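Local coordinates for protein 2-Cys Peroxiredoxin (Plasmodium vivax SaI-1, PDB 2I81) that probably reduces hydrogen peroxide and organic hydroperoxides through a reactive cysteine thiol, as typical 2-Cys peroxiredoxins of the AhpC/TSA family do, at residues A[28-33]-A[119-124]. Sequence-based numbering, arbitrary orientation.
Sequences PFFKAE and TLLSDI
Leu121 meets the ring of Phe30 with one methyl, CD1, which lies 3.7 Å from CE2 and approaches the ring obliquely. The two side chains cross at about a right angle. Phe30 carries its CG between the backbone N and the carbonyl carbon (chi1 64°), which brings CE2 of the ring up to the Leu121 methyl; Leu90, Ile128 and Tyr132 also pack against this ring. Beside it, the Ala32 methyl sits against Leu121 and the Ser122 carbonyl: its CB is 4.2 Å from CB of Leu121 and 3.6 Å from O of Ser122. Next to Ala32, a main-chain hydrogen bond joins Ser122 N to Glu33 O, 2.9 Å long, with an angle of 152° at the hydrogen. CB of Ser122 rests 3.5 Å from the same Glu33 O. The polar ends turn to other partners: Ser122 OG bonds to Asp95 O, and Glu33 OE2 forms a salt bridge with Lys97, while Glu33 OE1 passes CG2 of Ile124 at 4.3 Å. The short strand segments 31-33 and 119-122 cross at 104°; strand 31-35 pairs with both 119-122 and 41-45, and its antiparallel pairing with 119-122 carries on through Val35 and Leu120. Strand 119-122 also pairs in parallel with 87-93, and the contact thus joins the N-terminal beta hairpin to the central sheet of the thioredoxin-like peroxiredoxin fold.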
ATOM      1  N   PRO A  28      -5.293  26.706 -14.151  1.00 23.67           N
ATOM      2  CA  PRO A  28      -6.245  25.607 -13.998  1.00 24.11           C
ATOM      3  C   PRO A  28      -7.595  25.953 -14.612  1.00 25.12           C
ATOM      4  O   PRO A  28      -8.106  27.059 -14.411  1.00 26.11           O
ATOM      5  CB  PRO A  28      -6.373  25.458 -12.477  1.00 24.52           C
ATOM      6  CG  PRO A  28      -5.140  26.079 -11.923  1.00 20.83           C
ATOM      7  CD  PRO A  28      -4.833  27.212 -12.845  1.00 23.48           C
ATOM      8  N   PHE A  29      -8.151  25.005 -15.361  1.00 25.82           N
ATOM      9  CA  PHE A  29      -9.428  25.182 -16.043  1.00 24.86           C
ATOM     10  C   PHE A  29     -10.571  25.390 -15.051  1.00 24.19           C
ATOM     11  O   PHE A  29     -10.585  24.794 -13.972  1.00 24.02           O
ATOM     12  CB  PHE A  29      -9.705  23.965 -16.937  1.00 24.59           C
ATOM     13  CG  PHE A  29     -11.096  23.924 -17.504  1.00 28.08           C
ATOM     14  CD1 PHE A  29     -11.405  24.608 -18.676  1.00 28.45           C
ATOM     15  CD2 PHE A  29     -12.100  23.195 -16.869  1.00 27.42           C
ATOM     16  CE1 PHE A  29     -12.694  24.572 -19.203  1.00 29.36           C
ATOM     17  CE2 PHE A  29     -13.390  23.154 -17.387  1.00 27.53           C
ATOM     18  CZ  PHE A  29     -13.688  23.843 -18.558  1.00 26.94           C
ATOM     19  N   PHE A  30     -11.519  26.247 -15.423  1.00 24.47           N
ATOM     20  CA  PHE A  30     -12.757  26.407 -14.664  1.00 24.61           C
ATOM     21  C   PHE A  30     -13.958  26.628 -15.579  1.00 26.60           C
ATOM     22  O   PHE A  30     -13.823  27.142 -16.690  1.00 28.13           O
ATOM     23  CB  PHE A  30     -12.644  27.541 -13.631  1.00 22.32           C
ATOM     24  CG  PHE A  30     -12.433  28.902 -14.234  1.00 20.34           C
ATOM     25  CD1 PHE A  30     -11.149  29.408 -14.402  1.00 22.51           C
ATOM     26  CD2 PHE A  30     -13.518  29.686 -14.624  1.00 19.42           C
ATOM     27  CE1 PHE A  30     -10.946  30.669 -14.956  1.00 24.12           C
ATOM     28  CE2 PHE A  30     -13.325  30.945 -15.182  1.00 23.12           C
ATOM     29  CZ  PHE A  30     -12.036  31.438 -15.348  1.00 19.94           C
ATOM     30  N   LYS A  31     -15.125  26.218 -15.093  1.00 27.80           N
ATOM     31  CA  LYS A  31     -16.396  26.433 -15.765  1.00 30.49           C
ATOM     32  C   LYS A  31     -17.386  26.772 -14.662  1.00 29.67           C
ATOM     33  O   LYS A  31     -17.564  25.991 -13.724  1.00 31.92           O
ATOM     34  CB  LYS A  31     -16.829  25.164 -16.510  1.00 31.67           C
ATOM     35  CG  LYS A  31     -18.179  25.265 -17.220  1.00 33.60           C
ATOM     36  CD  LYS A  31     -18.630  23.919 -17.784  1.00 35.81           C
ATOM     37  CE  LYS A  31     -18.085  23.683 -19.191  1.00 48.42           C
ATOM     38  NZ  LYS A  31     -18.543  22.379 -19.749  1.00 55.58           N
ATOM     39  N   ALA A  32     -18.017  27.937 -14.757  1.00 27.15           N
ATOM     40  CA  ALA A  32     -18.911  28.378 -13.695  1.00 24.96           C
ATOM     41  C   ALA A  32     -20.160  29.058 -14.219  1.00 23.86           C
ATOM     42  O   ALA A  32     -20.128  29.731 -15.252  1.00 21.93           O
ATOM     43  CB  ALA A  32     -18.175  29.303 -12.734  1.00 23.75           C
ATOM     44  N   GLU A  33     -21.261  28.868 -13.497  1.00 25.10           N
ATOM     45  CA  GLU A  33     -22.462  29.661 -13.702  1.00 27.80           C
ATOM     46  C   GLU A  33     -22.144  31.101 -13.338  1.00 28.57           C
ATOM     47  O   GLU A  33     -21.385  31.365 -12.401  1.00 30.09           O
ATOM     48  CB  GLU A  33     -23.600  29.165 -12.817  1.00 29.01           C
ATOM     49  CG  GLU A  33     -24.164  27.814 -13.206  1.00 33.68           C
ATOM     50  CD  GLU A  33     -25.076  27.254 -12.136  1.00 44.87           C
ATOM     51  OE1 GLU A  33     -24.566  26.861 -11.064  1.00 49.13           O
ATOM     52  OE2 GLU A  33     -26.304  27.201 -12.365  1.00 50.02           O
ATOM     53  N   THR A 119     -18.833  40.550 -15.316  1.00 22.96           N
ATOM     54  CA  THR A 119     -19.383  39.237 -14.991  1.00 23.04           C
ATOM     55  C   THR A 119     -18.972  38.759 -13.594  1.00 24.13           C
ATOM     56  O   THR A 119     -17.820  38.924 -13.185  1.00 24.70           O
ATOM     57  CB  THR A 119     -18.960  38.198 -16.060  1.00 22.90           C
ATOM     58  OG1 THR A 119     -19.287  38.689 -17.367  1.00 23.35           O
ATOM     59  CG2 THR A 119     -19.648  36.860 -15.844  1.00 22.24           C
ATOM     60  N   LEU A 120     -19.928  38.175 -12.873  1.00 22.82           N
ATOM     61  CA  LEU A 120     -19.663  37.570 -11.569  1.00 23.91           C
ATOM     62  C   LEU A 120     -19.884  36.062 -11.602  1.00 23.30           C
ATOM     63  O   LEU A 120     -20.974  35.589 -11.931  1.00 24.29           O
ATOM     64  CB  LEU A 120     -20.522  38.215 -10.476  1.00 22.08           C
ATOM     65  CG  LEU A 120     -20.270  39.687 -10.129  1.00 23.77           C
ATOM     66  CD1 LEU A 120     -21.306  40.163  -9.123  1.00 22.93           C
ATOM     67  CD2 LEU A 120     -18.858  39.922  -9.595  1.00 22.03           C
ATOM     68  N   LEU A 121     -18.836  35.319 -11.255  1.00 22.50           N
ATOM     69  CA  LEU A 121     -18.865  33.861 -11.269  1.00 22.47           C
ATOM     70  C   LEU A 121     -19.346  33.301  -9.937  1.00 21.48           C
ATOM     71  O   LEU A 121     -19.125  33.901  -8.881  1.00 23.33           O
ATOM     72  CB  LEU A 121     -17.479  33.290 -11.596  1.00 21.75           C
ATOM     73  CG  LEU A 121     -16.750  33.735 -12.870  1.00 23.99           C
ATOM     74  CD1 LEU A 121     -15.367  33.097 -12.932  1.00 23.24           C
ATOM     75  CD2 LEU A 121     -17.548  33.401 -14.126  1.00 23.08           C
ATOM     76  N   SER A 122     -20.003  32.149 -10.001  1.00 21.82           N
ATOM     77  CA  SER A 122     -20.451  31.441  -8.812  1.00 22.43           C
ATOM     78  C   SER A 122     -19.620  30.174  -8.636  1.00 22.56           C
ATOM     79  O   SER A 122     -19.722  29.241  -9.437  1.00 23.45           O
ATOM     80  CB  SER A 122     -21.940  31.098  -8.926  1.00 22.46           C
ATOM     81  OG  SER A 122     -22.362  30.269  -7.857  1.00 23.11           O
ATOM     82  N   ASP A 123     -18.791  30.153  -7.597  1.00 23.19           N
ATOM     83  CA  ASP A 123     -17.997  28.971  -7.273  1.00 23.33           C
ATOM     84  C   ASP A 123     -18.737  28.141  -6.224  1.00 22.58           C
ATOM     85  O   ASP A 123     -18.235  27.901  -5.121  1.00 20.80           O
ATOM     86  CB  ASP A 123     -16.601  29.374  -6.787  1.00 22.63           C
ATOM     87  CG  ASP A 123     -15.648  28.193  -6.679  1.00 25.16           C
ATOM     88  OD1 ASP A 123     -14.636  28.318  -5.957  1.00 23.98           O
ATOM     89  OD2 ASP A 123     -15.904  27.142  -7.306  1.00 33.05           O
ATOM     90  N   ILE A 124     -19.941  27.707  -6.593  1.00 22.34           N
ATOM     91  CA  ILE A 124     -20.862  27.037  -5.674  1.00 23.58           C
ATOM     92  C   ILE A 124     -20.342  25.685  -5.165  1.00 23.40           C
ATOM     93  O   ILE A 124     -20.706  25.252  -4.072  1.00 25.36           O
ATOM     94  CB  ILE A 124     -22.299  26.922  -6.291  1.00 24.44           C
ATOM     95  CG1 ILE A 124     -23.341  26.531  -5.232  1.00 26.71           C
ATOM     96  CG2 ILE A 124     -22.326  25.968  -7.491  1.00 25.06           C
ATOM     97  CD1 ILE A 124     -23.750  27.667  -4.303  1.00 27.11           C
TER